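Local coordinates for 5-Carboxyvanillate Decarboxylase (Novosphingobium aromaticivorans, PDB 4QRN), which probably catalyses the metal-dependent removal of a carboxyl group from 5-carboxyvanillate, as expected of an amidohydrolase-family decarboxylase, at residues A[102-107]-A[331-336]; A[186-191]-A[207-212]; A[248-251]-A[256-259]; A[347-352]-A[360-365]. All blocks are in the same frame, centred on the assembly; numbering follows the deposited sequence.

Contact 1: residues A[102-107]-A[331-336]. With MN (manganese (II) ion), chain E; 1DF (4-hydroxy-3-methoxy-5-nitrobenzoic acid), chain F.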
loop_
_atom_site.group_PDB
_atom_site.type_symbol
_atom_site.label_atom_id
_atom_site.label_comp_id
_atom_site.label_asym_id
_atom_site.label_seq_id
_atom_site.Cartn_x
_atom_site.Cartn_y
_atom_site.Cartn_z
ATOM N N THR A 102 2.093 -20.379 -23.563
ATOM C CA THR A 102 2.984 -19.646 -22.669
ATOM C C THR A 102 3.795 -20.573 -21.759
ATOM O O THR A 102 4.393 -20.139 -20.780
ATOM C CB THR A 102 2.209 -18.602 -21.850
ATOM O OG1 THR A 102 1.064 -19.205 -21.210
ATOM C CG2 THR A 102 1.801 -17.441 -22.729
ATOM N N GLY A 103 3.832 -21.857 -22.106
ATOM C CA GLY A 103 4.651 -22.787 -21.358
ATOM C C GLY A 103 4.196 -23.058 -19.932
ATOM O O GLY A 103 5.014 -23.469 -19.107
ATOM N N ILE A 104 2.916 -22.820 -19.644
ATOM C CA ILE A 104 2.397 -23.034 -18.308
ATOM C C ILE A 104 1.950 -24.485 -18.159
ATOM O O ILE A 104 1.021 -24.947 -18.825
ATOM C CB ILE A 104 1.257 -22.052 -17.968
ATOM C CG1 ILE A 104 1.733 -20.597 -18.100
ATOM C CG2 ILE A 104 0.704 -22.362 -16.579
ATOM C CD1 ILE A 104 3.002 -20.252 -17.327
ATOM N N ASP A 105 2.651 -25.222 -17.303
ATOM C CA ASP A 105 2.374 -26.648 -17.103
ATOM C C ASP A 105 1.130 -26.898 -16.273
ATOM O O ASP A 105 0.357 -27.804 -16.588
ATOM C CB ASP A 105 3.603 -27.307 -16.478
ATOM C CG ASP A 105 4.774 -27.277 -17.417
ATOM O OD1 ASP A 105 4.715 -28.023 -18.425
ATOM O OD2 ASP A 105 5.731 -26.496 -17.185
ATOM N N LYS A 106 0.948 -26.141 -15.193
ATOM C CA LYS A 106 -0.203 -26.328 -14.323
ATOM C C LYS A 106 -0.703 -24.979 -13.884
ATOM O O LYS A 106 0.088 -24.036 -13.721
ATOM C CB LYS A 106 0.164 -27.154 -13.089
ATOM C CG LYS A 106 0.737 -28.531 -13.423
ATOM C CD LYS A 106 0.883 -29.396 -12.185
ATOM C CE LYS A 106 1.469 -30.757 -12.550
ATOM N NZ LYS A 106 1.496 -31.682 -11.391
ATOM N N ALA A 107 -2.018 -24.904 -13.682
ATOM C CA ALA A 107 -2.681 -23.701 -13.200
ATOM C C ALA A 107 -3.501 -24.056 -11.973
ATOM O O ALA A 107 -4.263 -25.034 -11.999
ATOM C CB ALA A 107 -3.573 -23.136 -14.286
ATOM N N VAL A 331 8.027 -17.784 -1.759
ATOM C CA VAL A 331 7.625 -16.912 -2.862
ATOM C C VAL A 331 7.444 -17.780 -4.107
ATOM O O VAL A 331 8.364 -18.510 -4.500
ATOM C CB VAL A 331 8.677 -15.807 -3.110
ATOM C CG1 VAL A 331 8.268 -14.917 -4.272
ATOM C CG2 VAL A 331 8.914 -15.012 -1.832
ATOM N N MET A 332 6.269 -17.675 -4.733
ATOM C CA MET A 332 5.856 -18.533 -5.844
ATOM C C MET A 332 5.465 -17.712 -7.057
ATOM O O MET A 332 4.924 -16.608 -6.942
ATOM C CB MET A 332 4.617 -19.353 -5.399
ATOM C CG MET A 332 4.952 -20.390 -4.349
ATOM S SD MET A 332 3.490 -21.183 -3.650
ATOM C CE MET A 332 2.915 -19.899 -2.528
ATOM N N TYR A 333 5.666 -18.308 -8.220
ATOM C CA TYR A 333 5.203 -17.752 -9.468
ATOM C C TYR A 333 3.681 -17.839 -9.596
ATOM O O TYR A 333 3.069 -18.856 -9.258
ATOM C CB TYR A 333 5.848 -18.521 -10.631
ATOM C CG TYR A 333 5.299 -18.107 -11.986
ATOM C CD1 TYR A 333 5.603 -16.857 -12.528
ATOM C CD2 TYR A 333 4.445 -18.931 -12.697
ATOM C CE1 TYR A 333 5.059 -16.456 -13.740
ATOM C CE2 TYR A 333 3.897 -18.538 -13.895
ATOM C CZ TYR A 333 4.190 -17.292 -14.416
ATOM O OH TYR A 333 3.612 -16.942 -15.617
ATOM N N ALA A 334 3.088 -16.775 -10.142
ATOM C CA ALA A 334 1.685 -16.776 -10.563
ATOM C C ALA A 334 1.570 -15.857 -11.759
ATOM O O ALA A 334 2.282 -14.850 -11.858
ATOM C CB ALA A 334 0.759 -16.286 -9.455
ATOM N N MET A 335 0.642 -16.200 -12.654
ATOM C CA MET A 335 0.402 -15.403 -13.847
ATOM C C MET A 335 -0.754 -14.381 -13.695
ATOM O O MET A 335 -0.690 -13.301 -14.269
ATOM C CB MET A 335 0.142 -16.335 -15.034
ATOM C CG MET A 335 -0.223 -15.611 -16.305
ATOM S SD MET A 335 -0.461 -16.692 -17.715
ATOM C CE MET A 335 1.211 -16.858 -18.329
ATOM N N ASP A 336 -1.819 -14.744 -12.970
ATOM C CA ASP A 336 -3.039 -13.926 -12.924
ATOM C C ASP A 336 -3.749 -13.996 -14.286
ATOM O O ASP A 336 -4.406 -13.039 -14.706
ATOM C CB ASP A 336 -2.758 -12.464 -12.461
ATOM C CG ASP A 336 -3.663 -12.000 -11.297
ATOM O OD1 ASP A 336 -4.787 -12.563 -11.111
ATOM O OD2 ASP A 336 -3.226 -11.052 -10.590
HETATM MN MN MN E . -6.115 -12.439 -9.484
HETATM C C1 1DF F . -8.115 -7.906 -12.117
HETATM C CO1 1DF F . -6.907 -8.306 -11.619
HETATM C CO2 1DF F . -9.286 -8.581 -11.707
HETATM C CM1 1DF F . -6.919 -9.468 -10.778
HETATM C CM2 1DF F . -9.227 -9.773 -11.014
HETATM O OM 1DF F . -10.326 -10.491 -10.636
HETATM C CZ 1DF F . -8.011 -10.320 -10.632
HETATM C CC 1DF F . -8.246 -6.734 -13.018
HETATM C CV 1DF F . -11.597 -9.850 -10.758
HETATM O O1 1DF F . -7.239 -6.447 -13.789
HETATM O O2 1DF F . -9.306 -6.098 -13.014
HETATM O O3 1DF F . -7.908 -11.517 -10.131
HETATM N N 1DF F . -5.727 -9.584 -9.870
HETATM O O11 1DF F . -5.650 -10.424 -9.017
HETATM O O22 1DF F . -4.870 -8.659 -9.925
HETATM O O HOH W 1 -6.641 -14.474 -10.100
#
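The terminal methyl of Met335 rests against Thr102 and Ile104 together, with CE 3.7 Å from Thr102 OG1 and 3.8 Å from Ile104 CG1. Met335 gets there by running straight through its first two torsions, CG lying anti to the backbone N (chi1 176°), before a bend at chi3 (-86°) turns the methyl across both neighbours. The hydroxyl of Thr102 has its polar partner in Asp98, so against the methyl it is merely a packing surface. The same branch of Ile104 goes on to Tyr333: its tip, CD1, comes obliquely onto the phenol, 3.9 Å from Tyr333 CE2 and 3.8 Å from Tyr333 OH. The ring also carries the backbone N of Met335 over one face, 4.1 Å above its plane and displaced toward the rim.

One residue beyond this apolar patch, Asp336 OD1 binds the manganese at 2.1 Å, and Glu41 and His210 complete the protein ligands. An aspartate just after the last barrel strand is a hallmark metal ligand of the amidohydrolase superfamily, and here the nitrobenzoate inhibitor chelates the same ion. Around the contact, Gly103 ends helix 93-101 in a Schellman motif before strand 106-111 begins, Ile104 rests on Ala39 of strand 38-44, and Val346 of helix 343-350 packs against both Tyr333 and Met335.

Contact 2: residues A[186-191]-A[207-212]. With MN (manganese (II) ion), chain E; 1DF (4-hydroxy-3-methoxy-5-nitrobenzoic acid), chain F; ACT (acetate ion), chain L.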
loop_
_atom_site.group_PDB
_atom_site.type_symbol
_atom_site.label_atom_id
_atom_site.label_comp_id
_atom_site.label_asym_id
_atom_site.label_seq_id
_atom_site.Cartn_x
_atom_site.Cartn_y
_atom_site.Cartn_z
ATOM N N ARG A 186 -17.290 -6.963 5.834
ATOM C CA ARG A 186 -16.820 -7.619 7.056
ATOM C C ARG A 186 -15.547 -8.394 6.763
ATOM O O ARG A 186 -15.412 -9.021 5.701
ATOM C CB ARG A 186 -17.879 -8.581 7.612
ATOM C CG ARG A 186 -19.186 -7.900 7.924
ATOM C CD ARG A 186 -20.203 -8.914 8.413
ATOM N NE ARG A 186 -19.851 -9.377 9.744
ATOM C CZ ARG A 186 -20.567 -10.255 10.427
ATOM N NH1 ARG A 186 -21.646 -10.794 9.873
ATOM N NH2 ARG A 186 -20.201 -10.592 11.653
ATOM N N TYR A 187 -14.655 -8.416 7.747
ATOM C CA TYR A 187 -13.317 -9.001 7.620
ATOM C C TYR A 187 -13.168 -10.229 8.490
ATOM O O TYR A 187 -13.863 -10.392 9.504
ATOM C CB TYR A 187 -12.252 -7.916 7.946
ATOM C CG TYR A 187 -12.280 -6.810 6.904
ATOM C CD1 TYR A 187 -13.167 -5.736 6.992
ATOM C CD2 TYR A 187 -11.497 -6.923 5.758
ATOM C CE1 TYR A 187 -13.256 -4.789 5.970
ATOM C CE2 TYR A 187 -11.568 -5.980 4.723
ATOM C CZ TYR A 187 -12.458 -4.917 4.840
ATOM O OH TYR A 187 -12.594 -3.994 3.841
ATOM N N LEU A 188 -12.241 -11.085 8.093
ATOM C CA LEU A 188 -12.142 -12.436 8.660
ATOM C C LEU A 188 -11.597 -12.462 10.073
ATOM O O LEU A 188 -11.616 -13.517 10.702
ATOM C CB LEU A 188 -11.280 -13.318 7.752
ATOM C CG LEU A 188 -11.898 -13.661 6.391
ATOM C CD1 LEU A 188 -10.797 -14.204 5.511
ATOM C CD2 LEU A 188 -13.084 -14.662 6.500
ATOM N N ASP A 189 -11.118 -11.328 10.587
ATOM C CA ASP A 189 -10.701 -11.259 11.983
ATOM C C ASP A 189 -11.869 -11.250 12.959
ATOM O O ASP A 189 -11.662 -11.415 14.146
ATOM C CB ASP A 189 -9.860 -10.009 12.218
ATOM C CG ASP A 189 -10.594 -8.739 11.834
ATOM O OD1 ASP A 189 -10.697 -8.467 10.623
ATOM O OD2 ASP A 189 -11.090 -8.038 12.754
ATOM N N GLU A 190 -13.095 -11.056 12.474
ATOM C CA GLU A 190 -14.245 -11.120 13.388
ATOM C C GLU A 190 -14.445 -12.549 13.863
ATOM O O GLU A 190 -14.288 -13.497 13.075
ATOM C CB GLU A 190 -15.530 -10.691 12.704
ATOM C CG GLU A 190 -15.658 -9.235 12.405
ATOM C CD GLU A 190 -17.095 -8.910 12.078
ATOM O OE1 GLU A 190 -17.994 -9.268 12.871
ATOM O OE2 GLU A 190 -17.339 -8.335 11.014
ATOM N N GLU A 191 -14.832 -12.695 15.130
ATOM C CA GLU A 191 -15.053 -14.023 15.694
ATOM C C GLU A 191 -16.086 -14.821 14.895
ATOM O O GLU A 191 -16.005 -16.048 14.829
ATOM C CB GLU A 191 -15.514 -13.921 17.145
ATOM C CG GLU A 191 -14.423 -13.451 18.097
ATOM C CD GLU A 191 -14.723 -13.774 19.547
ATOM O OE1 GLU A 191 -15.907 -13.990 19.884
ATOM O OE2 GLU A 191 -13.769 -13.814 20.352
ATOM N N LEU A 207 -5.222 -20.949 2.978
ATOM C CA LEU A 207 -6.185 -19.957 2.553
ATOM C C LEU A 207 -5.488 -18.963 1.653
ATOM O O LEU A 207 -4.495 -18.357 2.081
ATOM C CB LEU A 207 -6.704 -19.213 3.782
ATOM C CG LEU A 207 -7.544 -17.974 3.488
ATOM C CD1 LEU A 207 -8.815 -18.310 2.666
ATOM C CD2 LEU A 207 -7.914 -17.280 4.782
ATOM N N TYR A 208 -5.986 -18.753 0.435
ATOM C CA TYR A 208 -5.495 -17.668 -0.421
ATOM C C TYR A 208 -6.464 -16.490 -0.251
ATOM O O TYR A 208 -7.657 -16.623 -0.565
ATOM C CB TYR A 208 -5.449 -18.159 -1.875
ATOM C CG TYR A 208 -4.500 -17.380 -2.781
ATOM C CD1 TYR A 208 -4.701 -16.035 -3.084
ATOM C CD2 TYR A 208 -3.384 -17.995 -3.331
ATOM C CE1 TYR A 208 -3.817 -15.335 -3.914
ATOM C CE2 TYR A 208 -2.520 -17.318 -4.178
ATOM C CZ TYR A 208 -2.743 -15.991 -4.471
ATOM O OH TYR A 208 -1.865 -15.336 -5.303
ATOM N N ILE A 209 -5.979 -15.367 0.286
ATOM C CA ILE A 209 -6.820 -14.169 0.357
ATOM C C ILE A 209 -6.517 -13.369 -0.895
ATOM O O ILE A 209 -5.453 -12.758 -1.026
ATOM C CB ILE A 209 -6.615 -13.337 1.620
ATOM C CG1 ILE A 209 -6.896 -14.182 2.856
ATOM C CG2 ILE A 209 -7.581 -12.133 1.579
ATOM C CD1 ILE A 209 -6.714 -13.451 4.180
ATOM N N HIS A 210 -7.443 -13.445 -1.846
ATOM C CA HIS A 210 -7.340 -12.753 -3.117
ATOM C C HIS A 210 -8.008 -11.382 -2.992
ATOM O O HIS A 210 -8.937 -11.218 -2.197
ATOM C CB HIS A 210 -8.088 -13.588 -4.161
ATOM C CG HIS A 210 -7.939 -13.075 -5.558
ATOM N ND1 HIS A 210 -8.707 -12.055 -6.061
ATOM C CD2 HIS A 210 -7.084 -13.433 -6.549
ATOM C CE1 HIS A 210 -8.313 -11.796 -7.304
ATOM N NE2 HIS A 210 -7.346 -12.636 -7.636
ATOM N N PRO A 211 -7.600 -10.388 -3.797
ATOM C CA PRO A 211 -8.251 -9.084 -3.667
ATOM C C PRO A 211 -9.717 -9.088 -4.070
ATOM O O PRO A 211 -10.248 -9.956 -4.776
ATOM C CB PRO A 211 -7.462 -8.196 -4.634
ATOM C CG PRO A 211 -6.110 -8.823 -4.740
ATOM C CD PRO A 211 -6.396 -10.325 -4.654
ATOM N N ALA A 212 -10.360 -8.020 -3.628
ATOM C CA ALA A 212 -11.658 -7.581 -4.091
ATOM C C ALA A 212 -11.618 -6.073 -4.076
ATOM O O ALA A 212 -10.765 -5.449 -3.442
ATOM C CB ALA A 212 -12.783 -8.103 -3.187
HETATM MN MN MN E . -6.115 -12.439 -9.484
HETATM C C1 1DF F . -8.115 -7.906 -12.117
HETATM C CO1 1DF F . -6.907 -8.306 -11.619
HETATM C CO2 1DF F . -9.286 -8.581 -11.707
HETATM C CM1 1DF F . -6.919 -9.468 -10.778
HETATM C CM2 1DF F . -9.227 -9.773 -11.014
HETATM O OM 1DF F . -10.326 -10.491 -10.636
HETATM C CZ 1DF F . -8.011 -10.320 -10.632
HETATM C CC 1DF F . -8.246 -6.734 -13.018
HETATM C CV 1DF F . -11.597 -9.850 -10.758
HETATM O O1 1DF F . -7.239 -6.447 -13.789
HETATM O O2 1DF F . -9.306 -6.098 -13.014
HETATM O O3 1DF F . -7.908 -11.517 -10.131
HETATM N N 1DF F . -5.727 -9.584 -9.870
HETATM O O11 1DF F . -5.650 -10.424 -9.017
HETATM O O22 1DF F . -4.870 -8.659 -9.925
HETATM C C ACT L . -22.822 -10.691 6.504
HETATM O O ACT L . -22.238 -11.251 7.460
HETATM O OXT ACT L . -23.077 -9.466 6.628
HETATM C CH3 ACT L . -23.213 -11.451 5.273
HETATM O O HOH W 1 -6.641 -14.474 -10.100
#
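Leu188 directs one branch at two residues of the strand: its CD1 lies 4.3 Å from Leu207 CD2 and 4.4 Å from Ile209 CD1. These are loose methyl-to-methyl meetings, and Phe197 of helix 194-203 packs on both leucines. Leu188 sits in a type I turn from Tyr187 to Glu190, which brings Arg186 and Glu190 together. The guanidinium grips the carboxylate side-on, NE to Glu190 OE2 at 3.0 Å and NH2 to Glu190 OE1 at 2.8 Å, both nearly straight and in the guanidinium plane, though both come in tilted from the carboxylate plane, NE on the syn side of OE2 and NH2 from above the plane at OE1. A leucine in place of Arg186 removes both donors, and the Glu190 carboxylate would probably be left without its positive mate and set free to turn.

Strand 207-209 belongs to the parallel barrel of the amidohydrolase fold, whose metal ligands gather at the strands' C-terminal ends. Leu207 and Ile209 face the loop, whereas Tyr208 sends its hydroxyl to Glu41. Just past the strand, His210 NE2 binds manganese at 2.2 Å. The other ring nitrogen, ND1, donates to Pro211 O at 2.9 Å (152°), reaching a lone pair in the carbonyl plane and helping to fix the rotation of the imidazole.

Contact 3: residues A[248-251]-A[256-259]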
loop_
_atom_site.group_PDB
_atom_site.type_symbol
_atom_site.label_atom_id
_atom_site.label_comp_id
_atom_site.label_asym_id
_atom_site.label_seq_id
_atom_site.Cartn_x
_atom_site.Cartn_y
_atom_site.Cartn_z
ATOM N N ILE A 248 -4.716 -9.414 14.860
ATOM C CA ILE A 248 -5.679 -10.005 15.791
ATOM C C ILE A 248 -5.123 -11.276 16.420
ATOM O O ILE A 248 -5.714 -11.831 17.343
ATOM C CB ILE A 248 -7.062 -10.271 15.116
ATOM C CG1 ILE A 248 -8.206 -10.245 16.141
ATOM C CG2 ILE A 248 -7.083 -11.582 14.329
ATOM C CD1 ILE A 248 -8.417 -8.881 16.772
ATOM N N GLY A 249 -3.991 -11.760 15.924
ATOM C CA GLY A 249 -3.361 -12.949 16.479
ATOM C C GLY A 249 -3.798 -14.253 15.851
ATOM O O GLY A 249 -3.686 -15.294 16.495
ATOM N N ILE A 250 -4.222 -14.238 14.587
ATOM C CA ILE A 250 -4.746 -15.453 13.991
ATOM C C ILE A 250 -3.718 -16.585 14.015
ATOM O O ILE A 250 -4.105 -17.750 14.146
ATOM C CB ILE A 250 -5.295 -15.205 12.552
ATOM C CG1 ILE A 250 -6.250 -16.314 12.117
ATOM C CG2 ILE A 250 -4.168 -15.090 11.536
ATOM C CD1 ILE A 250 -7.545 -16.312 12.867
ATOM N N PHE A 251 -2.435 -16.253 13.873
ATOM C CA PHE A 251 -1.420 -17.298 13.816
ATOM C C PHE A 251 -0.935 -17.733 15.189
ATOM O O PHE A 251 -0.220 -18.734 15.289
ATOM C CB PHE A 251 -0.244 -16.860 12.958
ATOM C CG PHE A 251 -0.613 -16.578 11.538
ATOM C CD1 PHE A 251 -1.281 -17.528 10.767
ATOM C CD2 PHE A 251 -0.320 -15.357 10.969
ATOM C CE1 PHE A 251 -1.602 -17.273 9.427
ATOM C CE2 PHE A 251 -0.635 -15.097 9.621
ATOM C CZ PHE A 251 -1.296 -16.052 8.860
ATOM N N SER A 256 -0.501 -23.538 12.780
ATOM C CA SER A 256 -0.234 -24.257 11.532
ATOM C C SER A 256 -0.762 -23.529 10.297
ATOM O O SER A 256 -0.380 -23.877 9.184
ATOM C CB SER A 256 -0.829 -25.661 11.565
ATOM O OG SER A 256 -2.238 -25.651 11.491
ATOM N N LEU A 257 -1.647 -22.559 10.485
ATOM C CA LEU A 257 -2.336 -21.960 9.340
ATOM C C LEU A 257 -1.398 -21.218 8.407
ATOM O O LEU A 257 -0.590 -20.403 8.858
ATOM C CB LEU A 257 -3.395 -21.000 9.867
ATOM C CG LEU A 257 -4.215 -20.239 8.833
ATOM C CD1 LEU A 257 -5.140 -21.182 8.086
ATOM C CD2 LEU A 257 -4.997 -19.130 9.526
ATOM N N GLN A 258 -1.536 -21.488 7.112
ATOM C CA GLN A 258 -0.810 -20.757 6.087
ATOM C C GLN A 258 -1.804 -19.901 5.308
ATOM O O GLN A 258 -2.818 -20.407 4.830
ATOM C CB GLN A 258 -0.105 -21.709 5.113
ATOM C CG GLN A 258 0.864 -22.662 5.813
ATOM C CD GLN A 258 2.008 -21.920 6.486
ATOM O OE1 GLN A 258 2.695 -21.130 5.844
ATOM N NE2 GLN A 258 2.189 -22.129 7.797
ATOM N N ILE A 259 -1.488 -18.607 5.186
ATOM C CA ILE A 259 -2.252 -17.695 4.344
ATOM C C ILE A 259 -1.369 -17.239 3.198
ATOM O O ILE A 259 -0.252 -16.755 3.410
ATOM C CB ILE A 259 -2.824 -16.489 5.113
ATOM C CG1 ILE A 259 -3.767 -16.984 6.218
ATOM C CG2 ILE A 259 -3.536 -15.538 4.114
ATOM C CD1 ILE A 259 -4.421 -15.862 7.055
#
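Phe251 brings the CE1 and CZ end of its ring up to Leu257 and Ile259 where a short helix, 250-253, turns back into barrel strand 259-261, closing the helix-to-strand half of a beta-alpha-beta unit. Gly249 makes the entry possible: it ends helix 233-248 in a Schellman motif with positive phi and is at the same time the N-cap of the short helix.

Along the returning segment, Ser256 faces away, and its carbonyl O takes a weak bond from Gln258 NE2 (3.4 Å). Leu257 comes next and points into the contact, its CG anti to the backbone N (chi1 179°), which carries CD2 to a place 3.9 Å from Phe251 CE1 and 4.0 Å from Ile250 CG1. Its side chain and that of Phe251 cross at about a right angle, while Leu257 O sits 3.3 Å from Phe251 CE1 and receives a hydrogen bond from Asn305. Gln258 turns away again, with Arg330 at its OE1, in the alternation expected of an extended chain. Ile259 returns to the apolar side and reaches the far end of the ring, its CD1 lying 3.6 Å from Phe251 CZ; Leu242 and Leu245 of helix 233-248 cover it as well. One face of the phenyl ring is filled from its own segment: Ile250 CG2 lies 3.7 Å above the plane, over the centre of the Phe251 ring.

Contact 4: residues A[347-352]-A[360-365]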
loop_
_atom_site.group_PDB
_atom_site.type_symbol
_atom_site.label_atom_id
_atom_site.label_comp_id
_atom_site.label_asym_id
_atom_site.label_seq_id
_atom_site.Cartn_x
_atom_site.Cartn_y
_atom_site.Cartn_z
ATOM N N ARG A 347 8.739 -14.939 -20.317
ATOM C CA ARG A 347 10.105 -14.898 -20.804
ATOM C C ARG A 347 11.016 -14.156 -19.839
ATOM O O ARG A 347 12.164 -14.573 -19.600
ATOM C CB ARG A 347 10.164 -14.269 -22.198
ATOM C CG ARG A 347 9.396 -15.059 -23.213
ATOM C CD ARG A 347 9.568 -14.519 -24.656
ATOM N NE ARG A 347 8.747 -15.332 -25.566
ATOM C CZ ARG A 347 7.555 -14.980 -26.050
ATOM N NH1 ARG A 347 7.027 -13.784 -25.821
ATOM N NH2 ARG A 347 6.887 -15.837 -26.798
ATOM N N ALA A 348 10.553 -13.034 -19.320
ATOM C CA ALA A 348 11.374 -12.271 -18.387
ATOM C C ALA A 348 11.645 -13.090 -17.128
ATOM O O ALA A 348 12.763 -13.092 -16.604
ATOM C CB ALA A 348 10.704 -10.955 -18.035
ATOM N N MET A 349 10.628 -13.774 -16.628
ATOM C CA MET A 349 10.792 -14.580 -15.422
ATOM C C MET A 349 11.771 -15.731 -15.664
ATOM O O MET A 349 12.618 -16.019 -14.813
ATOM C CB MET A 349 9.427 -15.082 -14.918
ATOM C CG MET A 349 8.453 -13.965 -14.519
ATOM S SD MET A 349 9.047 -12.942 -13.150
ATOM C CE MET A 349 9.962 -11.650 -13.981
ATOM N N ASP A 350 11.663 -16.376 -16.821
ATOM C CA ASP A 350 12.572 -17.472 -17.150
ATOM C C ASP A 350 14.024 -17.009 -17.142
ATOM O O ASP A 350 14.920 -17.821 -16.887
ATOM C CB ASP A 350 12.282 -17.982 -18.563
ATOM C CG ASP A 350 11.074 -18.892 -18.693
ATOM O OD1 ASP A 350 10.559 -19.471 -17.706
ATOM O OD2 ASP A 350 10.677 -19.064 -19.862
ATOM N N ALA A 351 14.262 -15.736 -17.476
ATOM C CA ALA A 351 15.615 -15.227 -17.730
ATOM C C ALA A 351 16.170 -14.361 -16.605
ATOM O O ALA A 351 17.170 -13.667 -16.784
ATOM C CB ALA A 351 15.625 -14.482 -19.067
ATOM N N MET A 352 15.550 -14.441 -15.427
ATOM C CA MET A 352 16.047 -13.658 -14.298
ATOM C C MET A 352 17.445 -14.129 -13.908
ATOM O O MET A 352 17.805 -15.295 -14.064
ATOM C CB MET A 352 15.126 -13.790 -13.092
ATOM C CG MET A 352 13.786 -13.126 -13.322
ATOM S SD MET A 352 12.774 -12.974 -11.815
ATOM C CE MET A 352 12.182 -14.656 -11.583
ATOM N N LYS A 360 13.861 -22.772 -9.796
ATOM C CA LYS A 360 13.003 -23.957 -9.730
ATOM C C LYS A 360 12.071 -23.926 -8.515
ATOM O O LYS A 360 10.918 -24.356 -8.616
ATOM C CB LYS A 360 13.853 -25.240 -9.765
ATOM C CG LYS A 360 13.037 -26.494 -9.634
ATOM C CD LYS A 360 13.889 -27.737 -9.829
ATOM C CE LYS A 360 13.014 -28.985 -9.884
ATOM N NZ LYS A 360 13.830 -30.242 -10.032
ATOM N N LYS A 361 12.543 -23.428 -7.375
ATOM C CA LYS A 361 11.646 -23.227 -6.232
ATOM C C LYS A 361 10.515 -22.257 -6.603
ATOM O O LYS A 361 9.347 -22.521 -6.335
ATOM C CB LYS A 361 12.412 -22.673 -5.034
ATOM C CG LYS A 361 13.375 -23.674 -4.415
ATOM C CD LYS A 361 14.084 -23.022 -3.219
ATOM C CE LYS A 361 15.032 -23.979 -2.526
ATOM N NZ LYS A 361 15.560 -23.359 -1.262
ATOM N N PHE A 362 10.898 -21.116 -7.191
ATOM C CA PHE A 362 9.958 -20.065 -7.562
ATOM C C PHE A 362 8.876 -20.576 -8.517
ATOM O O PHE A 362 7.689 -20.334 -8.303
ATOM C CB PHE A 362 10.765 -18.908 -8.170
ATOM C CG PHE A 362 9.917 -17.799 -8.739
ATOM C CD1 PHE A 362 9.187 -16.952 -7.904
ATOM C CD2 PHE A 362 9.854 -17.576 -10.107
ATOM C CE1 PHE A 362 8.408 -15.922 -8.433
ATOM C CE2 PHE A 362 9.075 -16.541 -10.635
ATOM C CZ PHE A 362 8.371 -15.720 -9.790
ATOM N N PHE A 363 9.268 -21.283 -9.571
ATOM C CA PHE A 363 8.307 -21.721 -10.577
ATOM C C PHE A 363 7.531 -22.974 -10.218
ATOM O O PHE A 363 6.410 -23.154 -10.685
ATOM C CB PHE A 363 8.998 -21.972 -11.921
ATOM C CG PHE A 363 9.088 -20.754 -12.816
ATOM C CD1 PHE A 363 7.953 -20.262 -13.442
ATOM C CD2 PHE A 363 10.316 -20.156 -13.094
ATOM C CE1 PHE A 363 8.034 -19.208 -14.360
ATOM C CE2 PHE A 363 10.401 -19.073 -13.976
ATOM C CZ PHE A 363 9.258 -18.624 -14.615
ATOM N N GLN A 364 8.161 -23.885 -9.468
ATOM C CA GLN A 364 7.632 -25.246 -9.316
ATOM C C GLN A 364 7.573 -25.734 -7.884
ATOM O O GLN A 364 6.505 -26.086 -7.399
ATOM C CB GLN A 364 8.476 -26.229 -10.131
ATOM C CG GLN A 364 7.973 -27.668 -9.982
ATOM C CD GLN A 364 8.926 -28.678 -10.585
ATOM O OE1 GLN A 364 9.685 -28.392 -11.516
ATOM N NE2 GLN A 364 8.945 -29.858 -10.007
ATOM N N THR A 365 8.720 -25.870 -7.212
ATOM C CA THR A 365 8.708 -26.722 -6.029
ATOM C C THR A 365 8.135 -26.055 -4.791
ATOM O O THR A 365 7.643 -26.767 -3.909
ATOM C CB THR A 365 10.079 -27.357 -5.747
ATOM O OG1 THR A 365 11.037 -26.337 -5.508
ATOM C CG2 THR A 365 10.529 -28.211 -6.933
#
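Met349 enters the contact at its CB, which lies 3.6 Å from Phe363 CZ. Its CG makes no close contact, lying 4.7 Å from both Phe363 CZ and Phe362 CE2. A bend at chi2 (-62°) brings SD to 4.4 Å from Phe362 CE2, an oblique Met-aromatic contact, and a further bend leads CE away from the ring. Met352 supplies a methyl instead, its CE 3.8 Å from Phe362 CE2. The outer end of Phe363 also meets Asp350, whose OD1 is 3.5 Å from Phe363 CZ, and Tyr35 stacks on the ring. Cutting Phe363 back to an alanine is likely to leave a gap beside Met349 CB and deprive Tyr35 of its stacking partner. Helices 343-350 and 356-370, the last two of the chain, are thus joined without a single hydrogen bond between 347-352 and 360-365: sulfur, methyl and aromatic carbon do the work, while the Asp350 carboxylate is satisfied outside them by Tyr35 and Arg37.

Overall arrangement
Following the chain from its N terminus, contact 1 opens first, at 102-107, and its loop closes only at 331-336, some 224 residues later, after most of the barrel. Within that span contact 2 joins the loop 186-191 to strand 207-209, and then, in series, contact 3 closes the short return from 248-251 to 256-259. These two touch, Leu207 N probably bonding to Gln258 O, where adjacent strands meet. Contacts 1 and 2 lie on opposite sides of the chain's centre, yet both reach the same manganese and inhibitor. Contact 4 follows contact 1 and adjoins it, Phe362 O probably accepting from Tyr333 N, tying the C-terminal helices to the last strand.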